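Local coordinates for protein glutathione S-transferase (Ceriporiopsis subvermispora, PDB 6J3E) that binds glutathione and, as a serine-type glutathione S-transferase, probably catalyses its transfer to electrophilic substrates, at residues Lys26-Leu31 with Tyr38-Val43; Lys81-Ser84 with Ala88-Arg91; Lys173-Ile178 with Ser226-Asp231. All coordinates share one frame; numbering follows the deposited sequence.

Interaction 1: Lys26-Leu31 with Tyr38-Val43; sequences KTRYTL and YKTIWV. With EDO (1,2-ethanediol), chain D.
L31 lies over the ring of Y38, and this is the close part of the contact. L31 CD1 sits 4.0 Å from the ring centroid of Y38, 18° off the normal, a CH-pi contact displaced toward the rim. Lower on the same side chain, L31 CB comes within 3.5 Å of Y38 CE1. L93 of helix 86-96 backs the leucine, and N32 bonds the hydroxyl of Y38. The pairing joins helix 22-34 to strand 38-42, an edge strand of the sheet within this chain, in the beta-alpha-beta unit 5-9, 22-34, 38-42 of the thioredoxin-like N-terminal domain.

Around the partly exposed T40 and W42 the contact is looser, polar and watered. R28 starts with CG anti to the backbone N (chi1 -176°) and bends at chi3, which carries its buried guanidinium across to the strand. R28 NH2 gives a weak hydrogen bond to T40 OG1 at 3.3 Å, and a water accepts from R28 NH1 at 2.9 Å. The firmer charge partner of R28 is D9, on strand 5-9. Apart from this contrast stands K26, which binds glutathione in another structure of this protein: K26 NZ donates to O2 of an ethanediol, 3.2 Å away and probably left from crystallisation, and S86 is bonded to both.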
ATOM      1  N   LYS A  26     -13.364  12.744   3.329  1.00 53.75           N
ATOM      2  CA  LYS A  26     -12.398  12.234   4.290  1.00 53.16           C
ATOM      3  C   LYS A  26     -12.232  13.236   5.421  1.00 53.10           C
ATOM      4  O   LYS A  26     -12.328  12.881   6.600  1.00 52.24           O
ATOM      5  CB  LYS A  26     -11.059  11.943   3.607  1.00 54.02           C
ATOM      6  CG  LYS A  26     -11.072  10.729   2.678  1.00 54.68           C
ATOM      7  CD  LYS A  26      -9.664  10.365   2.188  1.00 50.81           C
ATOM      8  CE  LYS A  26      -9.392  10.953   0.837  1.00 50.97           C
ATOM      9  NZ  LYS A  26      -7.967  11.170   0.531  1.00 56.59           N
ATOM     10  N   THR A  27     -12.076  14.514   5.075  1.00 52.77           N
ATOM     11  CA  THR A  27     -11.873  15.540   6.100  1.00 55.00           C
ATOM     12  C   THR A  27     -13.179  15.913   6.800  1.00 54.52           C
ATOM     13  O   THR A  27     -13.178  16.186   8.008  1.00 56.39           O
ATOM     14  CB  THR A  27     -11.191  16.761   5.477  1.00 53.11           C
ATOM     15  OG1 THR A  27      -9.839  16.411   5.172  1.00 52.41           O
ATOM     16  CG2 THR A  27     -11.181  17.962   6.428  1.00 53.35           C
ATOM     17  N   ARG A  28     -14.301  15.911   6.077  1.00 50.23           N
ATOM     18  CA  ARG A  28     -15.586  16.123   6.733  1.00 53.49           C
ATOM     19  C   ARG A  28     -15.861  15.010   7.742  1.00 60.34           C
ATOM     20  O   ARG A  28     -16.177  15.277   8.909  1.00 59.25           O
ATOM     21  CB  ARG A  28     -16.711  16.213   5.696  1.00 54.34           C
ATOM     22  CG  ARG A  28     -18.078  16.540   6.302  1.00 58.07           C
ATOM     23  CD  ARG A  28     -19.177  16.731   5.254  1.00 58.41           C
ATOM     24  NE  ARG A  28     -18.941  17.876   4.380  1.00 62.77           N
ATOM     25  CZ  ARG A  28     -19.216  19.143   4.694  1.00 63.42           C
ATOM     26  NH1 ARG A  28     -19.728  19.458   5.877  1.00 60.30           N
ATOM     27  NH2 ARG A  28     -18.972  20.106   3.815  1.00 63.36           N
ATOM     28  N   TYR A  29     -15.735  13.752   7.311  1.00 56.87           N
ATOM     29  CA  TYR A  29     -15.871  12.639   8.243  1.00 57.85           C
ATOM     30  C   TYR A  29     -14.985  12.848   9.467  1.00 59.43           C
ATOM     31  O   TYR A  29     -15.440  12.698  10.609  1.00 58.34           O
ATOM     32  CB  TYR A  29     -15.522  11.317   7.548  1.00 55.14           C
ATOM     33  CG  TYR A  29     -16.680  10.581   6.890  1.00 58.60           C
ATOM     34  CD1 TYR A  29     -17.887  10.385   7.561  1.00 62.43           C
ATOM     35  CD2 TYR A  29     -16.554  10.051   5.614  1.00 53.70           C
ATOM     36  CE1 TYR A  29     -18.938   9.690   6.970  1.00 58.13           C
ATOM     37  CE2 TYR A  29     -17.594   9.362   5.017  1.00 59.05           C
ATOM     38  CZ  TYR A  29     -18.787   9.181   5.693  1.00 61.46           C
ATOM     39  OH  TYR A  29     -19.827   8.491   5.079  1.00 59.78           O
ATOM     40  N   THR A  30     -13.725  13.245   9.249  1.00 59.13           N
ATOM     41  CA  THR A  30     -12.789  13.379  10.364  1.00 61.38           C
ATOM     42  C   THR A  30     -13.231  14.474  11.341  1.00 63.21           C
ATOM     43  O   THR A  30     -13.198  14.269  12.565  1.00 62.53           O
ATOM     44  CB  THR A  30     -11.371  13.632   9.831  1.00 58.17           C
ATOM     45  OG1 THR A  30     -11.032  12.609   8.883  1.00 56.17           O
ATOM     46  CG2 THR A  30     -10.349  13.577  10.960  1.00 49.26           C
ATOM     47  N   LEU A  31     -13.682  15.628  10.826  1.00 59.68           N
ATOM     48  CA  LEU A  31     -14.153  16.693  11.715  1.00 61.47           C
ATOM     49  C   LEU A  31     -15.442  16.303  12.440  1.00 61.57           C
ATOM     50  O   LEU A  31     -15.640  16.691  13.595  1.00 59.89           O
ATOM     51  CB  LEU A  31     -14.347  17.987  10.924  1.00 61.85           C
ATOM     52  CG  LEU A  31     -13.091  18.680  10.386  1.00 58.11           C
ATOM     53  CD1 LEU A  31     -13.481  19.639   9.288  1.00 59.77           C
ATOM     54  CD2 LEU A  31     -12.355  19.429  11.480  1.00 56.99           C
ATOM     55  N   TYR A  38     -16.996  23.439  12.774  1.00 62.18           N
ATOM     56  CA  TYR A  38     -16.385  24.107  11.641  1.00 64.99           C
ATOM     57  C   TYR A  38     -17.463  24.760  10.804  1.00 63.27           C
ATOM     58  O   TYR A  38     -18.645  24.432  10.912  1.00 65.75           O
ATOM     59  CB  TYR A  38     -15.590  23.134  10.778  1.00 64.35           C
ATOM     60  CG  TYR A  38     -16.429  21.977  10.299  1.00 62.26           C
ATOM     61  CD1 TYR A  38     -16.602  20.852  11.093  1.00 63.14           C
ATOM     62  CD2 TYR A  38     -17.050  22.008   9.061  1.00 60.60           C
ATOM     63  CE1 TYR A  38     -17.356  19.798  10.666  1.00 62.32           C
ATOM     64  CE2 TYR A  38     -17.805  20.952   8.626  1.00 62.02           C
ATOM     65  CZ  TYR A  38     -17.952  19.850   9.440  1.00 61.12           C
ATOM     66  OH  TYR A  38     -18.691  18.781   9.032  1.00 60.55           O
ATOM     67  N   LYS A  39     -17.024  25.674   9.956  1.00 62.29           N
ATOM     68  CA  LYS A  39     -17.874  26.319   8.973  1.00 67.61           C
ATOM     69  C   LYS A  39     -17.405  25.900   7.583  1.00 67.35           C
ATOM     70  O   LYS A  39     -16.197  25.863   7.315  1.00 63.89           O
ATOM     71  CB  LYS A  39     -17.801  27.838   9.154  1.00 70.03           C
ATOM     72  CG  LYS A  39     -18.527  28.659   8.103  1.00 77.61           C
ATOM     73  CD  LYS A  39     -18.251  30.157   8.281  1.00 85.18           C
ATOM     74  CE  LYS A  39     -16.794  30.434   8.629  1.00 79.98           C
ATOM     75  NZ  LYS A  39     -16.214  31.483   7.748  1.00 84.54           N
ATOM     76  N   THR A  40     -18.347  25.581   6.704  1.00 64.23           N
ATOM     77  CA  THR A  40     -17.990  25.177   5.353  1.00 65.41           C
ATOM     78  C   THR A  40     -17.984  26.377   4.414  1.00 63.89           C
ATOM     79  O   THR A  40     -18.920  27.177   4.415  1.00 68.06           O
ATOM     80  CB  THR A  40     -18.939  24.108   4.818  1.00 62.58           C
ATOM     81  OG1 THR A  40     -18.786  22.915   5.592  1.00 58.05           O
ATOM     82  CG2 THR A  40     -18.590  23.800   3.351  1.00 59.66           C
ATOM     83  N   ILE A  41     -16.930  26.484   3.608  1.00 64.35           N
ATOM     84  CA  ILE A  41     -16.795  27.510   2.581  1.00 65.79           C
ATOM     85  C   ILE A  41     -16.737  26.813   1.219  1.00 65.57           C
ATOM     86  O   ILE A  41     -15.787  26.070   0.939  1.00 62.35           O
ATOM     87  CB  ILE A  41     -15.549  28.376   2.807  1.00 58.05           C
ATOM     88  CG1 ILE A  41     -15.608  29.041   4.179  1.00 67.42           C
ATOM     89  CG2 ILE A  41     -15.450  29.391   1.714  1.00 57.51           C
ATOM     90  CD1 ILE A  41     -14.576  30.107   4.409  1.00 68.27           C
ATOM     91  N   TRP A  42     -17.733  27.079   0.368  1.00 60.18           N
ATOM     92  CA  TRP A  42     -17.910  26.363  -0.895  1.00 60.23           C
ATOM     93  C   TRP A  42     -17.114  27.040  -2.003  1.00 61.29           C
ATOM     94  O   TRP A  42     -17.311  28.228  -2.280  1.00 61.34           O
ATOM     95  CB  TRP A  42     -19.396  26.283  -1.249  1.00 60.71           C
ATOM     96  CG  TRP A  42     -20.175  25.492  -0.204  1.00 64.46           C
ATOM     97  CD1 TRP A  42     -20.963  25.993   0.803  1.00 62.61           C
ATOM     98  CD2 TRP A  42     -20.175  24.068  -0.035  1.00 60.26           C
ATOM     99  NE1 TRP A  42     -21.473  24.964   1.563  1.00 62.83           N
ATOM    100  CE2 TRP A  42     -21.005  23.776   1.067  1.00 61.60           C
ATOM    101  CE3 TRP A  42     -19.565  23.015  -0.717  1.00 59.81           C
ATOM    102  CZ2 TRP A  42     -21.235  22.477   1.496  1.00 62.72           C
ATOM    103  CZ3 TRP A  42     -19.807  21.724  -0.299  1.00 57.07           C
ATOM    104  CH2 TRP A  42     -20.632  21.465   0.797  1.00 64.86           C
ATOM    105  N   VAL A  43     -16.230  26.279  -2.649  1.00 60.35           N
ATOM    106  CA  VAL A  43     -15.302  26.821  -3.635  1.00 57.43           C
ATOM    107  C   VAL A  43     -15.416  26.036  -4.933  1.00 58.37           C
ATOM    108  O   VAL A  43     -15.315  24.804  -4.937  1.00 58.85           O
ATOM    109  CB  VAL A  43     -13.853  26.804  -3.111  1.00 60.49           C
ATOM    110  CG1 VAL A  43     -12.884  27.240  -4.211  1.00 54.83           C
ATOM    111  CG2 VAL A  43     -13.735  27.708  -1.876  1.00 54.34           C
TER
HETATM  112  C1  EDO D 302      -6.203  16.145  -0.959  1.00 57.57           C
HETATM  113  O1  EDO D 302      -6.372  15.963  -2.374  1.00 64.76           O
HETATM  114  C2  EDO D 302      -6.096  14.783  -0.290  1.00 63.38           C
HETATM  115  O2  EDO D 302      -7.408  14.316   0.023  1.00 60.12           O
HETATM  116  O   HOH W   1     -20.628  22.019   6.899  1.00 60.68           O

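Interaction 2: Lys81-Ser84 with Ala88-Arg91; sequences KTIS and AIAR
I83 and A88 meet through one methyl each. The side chain of I83 leaves the strand directly toward the helix. Its CG1 stands beside the backbone N, anti to the carbonyl carbon (chi1 -50°), which leaves CG2 anti to the backbone N as the branch that reaches across. I83 CG2 lies 3.9 Å from A88 CB. The approach of I83 CG2 to A88 O is closer still, 3.5 Å, so that the methyl rests against the first turn of the helix backbone as much as against the alanine side chain. A88 CB in turn points back at the strand and rests against the carbonyl oxygen S84 O, at 3.3 Å.

I89 arrives differently. Its CB bond runs alongside the strand rather than at it, and the bend at chi2 (-83°) brings CD1 to I83 and to the backbone at S84. I89 CD1 lies 3.8 Å from I83 CB, and the same I89 CD1 is 4.0 Å from S84 N. A still shorter approach to the carbonyl oxygen of I83 is doubtful as a real distance.

The arrangement belongs to the beta-beta-alpha half of the thioredoxin-like domain: the edge strand 81-84 ends, the chain turns at once, and helix 86-96 folds back on the sheet. S86, which binds glutathione, stands at the N-terminal start of that helix. I83 and I89 both touch I74 of the adjacent strand 73-76, so the apolar patch extends to the next strand.

Strand alternation sends the side chain of S84 away from the helix, opposite to that of I83, and there S84 OG is bonded to the backbone oxygen of E58. Further along the helix, R91 packs on A191 of the second subunit.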
ATOM      1  N   LYS A  81      -3.022  28.462  11.530  1.00 61.52           N
ATOM      2  CA  LYS A  81      -2.443  27.544  10.560  1.00 65.88           C
ATOM      3  C   LYS A  81      -3.471  27.164   9.501  1.00 62.14           C
ATOM      4  O   LYS A  81      -4.679  27.134   9.751  1.00 62.13           O
ATOM      5  CB  LYS A  81      -1.913  26.274  11.238  1.00 60.17           C
ATOM      6  CG  LYS A  81      -0.760  26.499  12.216  1.00 68.21           C
ATOM      7  CD  LYS A  81       0.601  26.205  11.589  1.00 73.94           C
ATOM      8  CE  LYS A  81       1.687  26.108  12.660  1.00 73.76           C
ATOM      9  NZ  LYS A  81       2.984  25.634  12.094  1.00 71.84           N
ATOM     10  N   THR A  82      -2.972  26.886   8.306  1.00 60.16           N
ATOM     11  CA  THR A  82      -3.776  26.354   7.217  1.00 58.79           C
ATOM     12  C   THR A  82      -3.158  25.036   6.791  1.00 56.60           C
ATOM     13  O   THR A  82      -1.953  24.974   6.535  1.00 56.56           O
ATOM     14  CB  THR A  82      -3.841  27.337   6.051  1.00 55.98           C
ATOM     15  OG1 THR A  82      -4.617  28.470   6.448  1.00 63.15           O
ATOM     16  CG2 THR A  82      -4.488  26.706   4.827  1.00 58.76           C
ATOM     17  N   ILE A  83      -3.975  23.984   6.738  1.00 55.59           N
ATOM     18  CA  ILE A  83      -3.515  22.646   6.390  1.00 54.00           C
ATOM     19  C   ILE A  83      -4.277  22.154   5.170  1.00 54.57           C
ATOM     20  O   ILE A  83      -5.493  22.346   5.058  1.00 53.77           O
ATOM     21  CB  ILE A  83      -3.683  21.664   7.563  1.00 52.14           C
ATOM     22  CG1 ILE A  83      -3.087  22.266   8.836  1.00 59.87           C
ATOM     23  CG2 ILE A  83      -2.998  20.349   7.249  1.00 52.59           C
ATOM     24  CD1 ILE A  83      -4.106  22.931   9.728  1.00 55.22           C
ATOM     25  N   SER A  84      -3.554  21.523   4.252  1.00 53.93           N
ATOM     26  CA  SER A  84      -4.145  20.922   3.067  1.00 51.12           C
ATOM     27  C   SER A  84      -3.748  19.454   2.993  1.00 52.64           C
ATOM     28  O   SER A  84      -2.783  19.022   3.631  1.00 56.12           O
ATOM     29  CB  SER A  84      -3.706  21.647   1.797  1.00 52.81           C
ATOM     30  OG  SER A  84      -2.314  21.488   1.581  1.00 55.31           O
ATOM     31  N   ALA A  88      -2.947  15.038   5.970  1.00 53.97           N
ATOM     32  CA  ALA A  88      -2.280  16.021   6.823  1.00 51.10           C
ATOM     33  C   ALA A  88      -3.263  16.765   7.713  1.00 47.13           C
ATOM     34  O   ALA A  88      -2.896  17.169   8.816  1.00 50.57           O
ATOM     35  CB  ALA A  88      -1.495  17.022   5.973  1.00 48.06           C
ATOM     36  N   ILE A  89      -4.493  16.982   7.238  1.00 49.02           N
ATOM     37  CA  ILE A  89      -5.551  17.518   8.090  1.00 47.86           C
ATOM     38  C   ILE A  89      -5.750  16.602   9.289  1.00 51.81           C
ATOM     39  O   ILE A  89      -5.843  17.049  10.440  1.00 53.43           O
ATOM     40  CB  ILE A  89      -6.864  17.667   7.295  1.00 54.20           C
ATOM     41  CG1 ILE A  89      -6.660  18.379   5.945  1.00 52.93           C
ATOM     42  CG2 ILE A  89      -7.907  18.394   8.119  1.00 48.18           C
ATOM     43  CD1 ILE A  89      -6.647  19.813   6.017  1.00 53.14           C
ATOM     44  N   ALA A  90      -5.815  15.298   9.029  1.00 50.29           N
ATOM     45  CA  ALA A  90      -6.104  14.355  10.093  1.00 50.68           C
ATOM     46  C   ALA A  90      -5.020  14.411  11.151  1.00 53.14           C
ATOM     47  O   ALA A  90      -5.314  14.444  12.353  1.00 52.29           O
ATOM     48  CB  ALA A  90      -6.248  12.937   9.523  1.00 44.17           C
ATOM     49  N   ARG A  91      -3.753  14.450  10.719  1.00 51.85           N
ATOM     50  CA  ARG A  91      -2.660  14.484  11.688  1.00 54.26           C
ATOM     51  C   ARG A  91      -2.672  15.782  12.462  1.00 57.71           C
ATOM     52  O   ARG A  91      -2.445  15.785  13.677  1.00 57.87           O
ATOM     53  CB  ARG A  91      -1.308  14.298  11.003  1.00 48.76           C
ATOM     54  CG  ARG A  91      -1.168  12.936  10.338  1.00 53.23           C
ATOM     55  CD  ARG A  91       0.179  12.761   9.667  1.00 54.42           C
ATOM     56  NE  ARG A  91       0.440  11.372   9.348  1.00 53.27           N
ATOM     57  CZ  ARG A  91      -0.058  10.760   8.293  1.00 57.47           C
ATOM     58  NH1 ARG A  91       0.250   9.481   8.080  1.00 60.68           N
ATOM     59  NH2 ARG A  91      -0.874  11.405   7.431  1.00 54.64           N
TER

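Interaction 3: Lys173-Ile178 with Ser226-Asp231; sequences KAWEKI and SAEWKD
The indole edge of W175 donates a hydrogen bond to E228, and this single bond links two helices of the all-helical C-terminal domain of the glutathione S-transferase fold: the long helix 169-189 and the short helix 227-232. The contact is a small one near the surface, away from the glutathione site.

The second segment opens with S226, the N-cap of the short helix. S226 OG accepts from W229 N at 3.1 Å, an N-cap bond at the start of the helix.

Two residues on, E228 points at the long helix. Its CG stands anti to the carbonyl carbon (chi1 -68°), and the chain then runs out extended, bringing E228 OE1 to 2.9 Å from W175 NE1 with an N-H...O angle of 158°. The oxygen lies near the plane of the indole, but the N-H comes down on it from above the carboxylate, 78° out of that plane. Beside this bond, E228 CB rests 3.7 Å from W175 CZ2. I178 CD1 lies over one face of the indole, and L222 and I130 from other helices also touch W175. R171 forms a salt bridge with the same OE1. With an alanine in place of the glutamate, the indole N-H of W175 is likely to lose its acceptor and R171 its carboxylate partner.

W229 turns the other way, away from the long helix. The last residue of the segment, D231, uses its carboxylate oxygen OD2 to take a hydrogen bond from W235 NE1.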
ATOM      1  N   LYS A 173     -15.359  -3.859 -17.832  1.00 50.93           N
ATOM      2  CA  LYS A 173     -13.996  -4.104 -17.383  1.00 55.83           C
ATOM      3  C   LYS A 173     -13.613  -3.158 -16.250  1.00 57.32           C
ATOM      4  O   LYS A 173     -12.933  -3.562 -15.297  1.00 55.30           O
ATOM      5  CB  LYS A 173     -13.026  -3.991 -18.560  1.00 58.33           C
ATOM      6  CG  LYS A 173     -13.223  -5.121 -19.574  1.00 67.92           C
ATOM      7  CD  LYS A 173     -11.935  -5.544 -20.281  1.00 80.69           C
ATOM      8  CE  LYS A 173     -11.657  -7.050 -20.094  1.00 84.09           C
ATOM      9  NZ  LYS A 173     -11.105  -7.383 -18.736  1.00 85.32           N
ATOM     10  N   ALA A 174     -14.082  -1.910 -16.310  1.00 53.89           N
ATOM     11  CA  ALA A 174     -13.819  -0.968 -15.228  1.00 47.07           C
ATOM     12  C   ALA A 174     -14.412  -1.456 -13.910  1.00 52.00           C
ATOM     13  O   ALA A 174     -13.776  -1.351 -12.855  1.00 50.91           O
ATOM     14  CB  ALA A 174     -14.386   0.403 -15.579  1.00 44.29           C
ATOM     15  N   TRP A 175     -15.656  -1.947 -13.938  1.00 52.72           N
ATOM     16  CA  TRP A 175     -16.261  -2.441 -12.705  1.00 55.38           C
ATOM     17  C   TRP A 175     -15.471  -3.608 -12.152  1.00 53.81           C
ATOM     18  O   TRP A 175     -15.209  -3.678 -10.947  1.00 53.50           O
ATOM     19  CB  TRP A 175     -17.709  -2.861 -12.936  1.00 53.27           C
ATOM     20  CG  TRP A 175     -18.638  -1.717 -12.783  1.00 59.39           C
ATOM     21  CD1 TRP A 175     -19.480  -1.201 -13.739  1.00 58.90           C
ATOM     22  CD2 TRP A 175     -18.809  -0.908 -11.613  1.00 55.22           C
ATOM     23  NE1 TRP A 175     -20.177  -0.129 -13.221  1.00 57.04           N
ATOM     24  CE2 TRP A 175     -19.777   0.077 -11.923  1.00 56.64           C
ATOM     25  CE3 TRP A 175     -18.244  -0.920 -10.334  1.00 54.86           C
ATOM     26  CZ2 TRP A 175     -20.193   1.033 -10.997  1.00 51.29           C
ATOM     27  CZ3 TRP A 175     -18.657   0.032  -9.418  1.00 51.72           C
ATOM     28  CH2 TRP A 175     -19.624   0.997  -9.758  1.00 52.74           C
ATOM     29  N   GLU A 176     -15.050  -4.512 -13.032  1.00 49.23           N
ATOM     30  CA  GLU A 176     -14.313  -5.685 -12.605  1.00 56.71           C
ATOM     31  C   GLU A 176     -13.057  -5.275 -11.861  1.00 57.28           C
ATOM     32  O   GLU A 176     -12.736  -5.828 -10.801  1.00 53.90           O
ATOM     33  CB  GLU A 176     -13.996  -6.547 -13.833  1.00 58.78           C
ATOM     34  CG  GLU A 176     -12.849  -7.494 -13.659  1.00 69.48           C
ATOM     35  CD  GLU A 176     -12.608  -8.319 -14.932  1.00 84.83           C
ATOM     36  OE1 GLU A 176     -12.251  -7.743 -15.979  1.00 77.09           O
ATOM     37  OE2 GLU A 176     -12.785  -9.552 -14.889  1.00 92.65           O
ATOM     38  N   LYS A 177     -12.368  -4.263 -12.381  1.00 56.71           N
ATOM     39  CA  LYS A 177     -11.178  -3.753 -11.725  1.00 47.38           C
ATOM     40  C   LYS A 177     -11.523  -3.078 -10.407  1.00 48.70           C
ATOM     41  O   LYS A 177     -10.762  -3.178  -9.431  1.00 48.87           O
ATOM     42  CB  LYS A 177     -10.449  -2.804 -12.667  1.00 50.37           C
ATOM     43  CG  LYS A 177      -8.954  -2.754 -12.435  1.00 62.73           C
ATOM     44  CD  LYS A 177      -8.195  -2.055 -13.590  1.00 79.09           C
ATOM     45  CE  LYS A 177      -6.751  -1.676 -13.194  1.00 75.08           C
ATOM     46  NZ  LYS A 177      -6.691  -0.311 -12.573  1.00 77.64           N
ATOM     47  N   ILE A 178     -12.675  -2.415 -10.342  1.00 49.72           N
ATOM     48  CA  ILE A 178     -13.069  -1.780  -9.091  1.00 50.24           C
ATOM     49  C   ILE A 178     -13.398  -2.828  -8.047  1.00 48.83           C
ATOM     50  O   ILE A 178     -13.011  -2.701  -6.878  1.00 53.95           O
ATOM     51  CB  ILE A 178     -14.257  -0.826  -9.303  1.00 53.75           C
ATOM     52  CG1 ILE A 178     -13.856   0.356 -10.189  1.00 54.37           C
ATOM     53  CG2 ILE A 178     -14.809  -0.343  -7.948  1.00 44.06           C
ATOM     54  CD1 ILE A 178     -15.062   1.069 -10.812  1.00 46.88           C
ATOM     55  N   SER A 226     -29.319   3.905  -7.795  1.00 64.15           N
ATOM     56  CA  SER A 226     -28.793   3.360  -9.034  1.00 61.53           C
ATOM     57  C   SER A 226     -28.610   1.855  -8.900  1.00 60.13           C
ATOM     58  O   SER A 226     -28.361   1.333  -7.808  1.00 60.51           O
ATOM     59  CB  SER A 226     -27.456   4.008  -9.387  1.00 57.96           C
ATOM     60  OG  SER A 226     -26.491   3.765  -8.375  1.00 55.61           O
ATOM     61  N   ALA A 227     -28.726   1.161 -10.031  1.00 61.19           N
ATOM     62  CA  ALA A 227     -28.502  -0.278 -10.032  1.00 56.39           C
ATOM     63  C   ALA A 227     -27.066  -0.600  -9.660  1.00 58.54           C
ATOM     64  O   ALA A 227     -26.808  -1.537  -8.895  1.00 59.24           O
ATOM     65  CB  ALA A 227     -28.834  -0.863 -11.404  1.00 52.80           C
ATOM     66  N   GLU A 228     -26.117   0.173 -10.186  1.00 62.31           N
ATOM     67  CA  GLU A 228     -24.714  -0.071  -9.872  1.00 61.50           C
ATOM     68  C   GLU A 228     -24.457   0.055  -8.376  1.00 56.86           C
ATOM     69  O   GLU A 228     -23.754  -0.774  -7.790  1.00 57.79           O
ATOM     70  CB  GLU A 228     -23.831   0.876 -10.686  1.00 55.03           C
ATOM     71  CG  GLU A 228     -23.872   0.545 -12.186  1.00 51.34           C
ATOM     72  CD  GLU A 228     -23.079   1.523 -13.041  1.00 57.75           C
ATOM     73  OE1 GLU A 228     -22.614   1.127 -14.140  1.00 57.21           O
ATOM     74  OE2 GLU A 228     -22.928   2.694 -12.626  1.00 53.59           O
ATOM     75  N   TRP A 229     -25.069   1.042  -7.723  1.00 54.18           N
ATOM     76  CA  TRP A 229     -24.816   1.187  -6.295  1.00 59.26           C
ATOM     77  C   TRP A 229     -25.506   0.093  -5.492  1.00 64.05           C
ATOM     78  O   TRP A 229     -24.927  -0.438  -4.526  1.00 61.47           O
ATOM     79  CB  TRP A 229     -25.265   2.547  -5.768  1.00 52.34           C
ATOM     80  CG  TRP A 229     -25.262   2.504  -4.284  1.00 57.50           C
ATOM     81  CD1 TRP A 229     -26.349   2.438  -3.464  1.00 60.18           C
ATOM     82  CD2 TRP A 229     -24.108   2.456  -3.424  1.00 58.57           C
ATOM     83  NE1 TRP A 229     -25.945   2.384  -2.149  1.00 61.68           N
ATOM     84  CE2 TRP A 229     -24.576   2.392  -2.099  1.00 57.10           C
ATOM     85  CE3 TRP A 229     -22.727   2.485  -3.649  1.00 57.00           C
ATOM     86  CZ2 TRP A 229     -23.718   2.346  -1.004  1.00 56.72           C
ATOM     87  CZ3 TRP A 229     -21.875   2.442  -2.557  1.00 54.31           C
ATOM     88  CH2 TRP A 229     -22.374   2.366  -1.256  1.00 57.10           C
ATOM     89  N   LYS A 230     -26.757  -0.227  -5.838  1.00 63.07           N
ATOM     90  CA  LYS A 230     -27.425  -1.293  -5.106  1.00 66.39           C
ATOM     91  C   LYS A 230     -26.666  -2.609  -5.248  1.00 58.55           C
ATOM     92  O   LYS A 230     -26.648  -3.416  -4.309  1.00 64.57           O
ATOM     93  CB  LYS A 230     -28.897  -1.405  -5.547  1.00 61.12           C
ATOM     94  CG  LYS A 230     -29.862  -0.697  -4.539  1.00 66.44           C
ATOM     95  CD  LYS A 230     -29.599  -1.186  -3.066  1.00 82.49           C
ATOM     96  CE  LYS A 230     -30.737  -0.988  -1.992  1.00 77.85           C
ATOM     97  NZ  LYS A 230     -30.758   0.288  -1.224  1.00 76.19           N
ATOM     98  N   ASP A 231     -25.977  -2.803  -6.375  1.00 55.41           N
ATOM     99  CA  ASP A 231     -25.080  -3.945  -6.517  1.00 57.73           C
ATOM    100  C   ASP A 231     -23.851  -3.797  -5.630  1.00 65.83           C
ATOM    101  O   ASP A 231     -23.390  -4.774  -5.023  1.00 62.07           O
ATOM    102  CB  ASP A 231     -24.655  -4.098  -7.977  1.00 54.64           C
ATOM    103  CG  ASP A 231     -23.621  -5.199  -8.177  1.00 66.73           C
ATOM    104  OD1 ASP A 231     -23.896  -6.373  -7.818  1.00 65.69           O
ATOM    105  OD2 ASP A 231     -22.520  -4.891  -8.699  1.00 70.96           O
TER

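How the interactions relate
Followed from the N terminus, the three contacts come in series, none enclosing or crossing another. Interaction 1 closes a short loop: six residues separate its segments, the end of helix 22-34 among them. In interaction 2 three residues separate the segments, two of them already in helix 86-96. Strands 38-42 and 81-84 form the outer edges of the four-stranded sheet within this chain, and the two helices meet each other where T27 CG2 lies 3.7 Å from I89 CG2, joining both contacts in the N-terminal domain. Interaction 3 spans 47 residues, mostly helical, and ties two helices of the C-terminal domain. Its centre lies about 28 Å from that of interaction 1, across the centre of the chain.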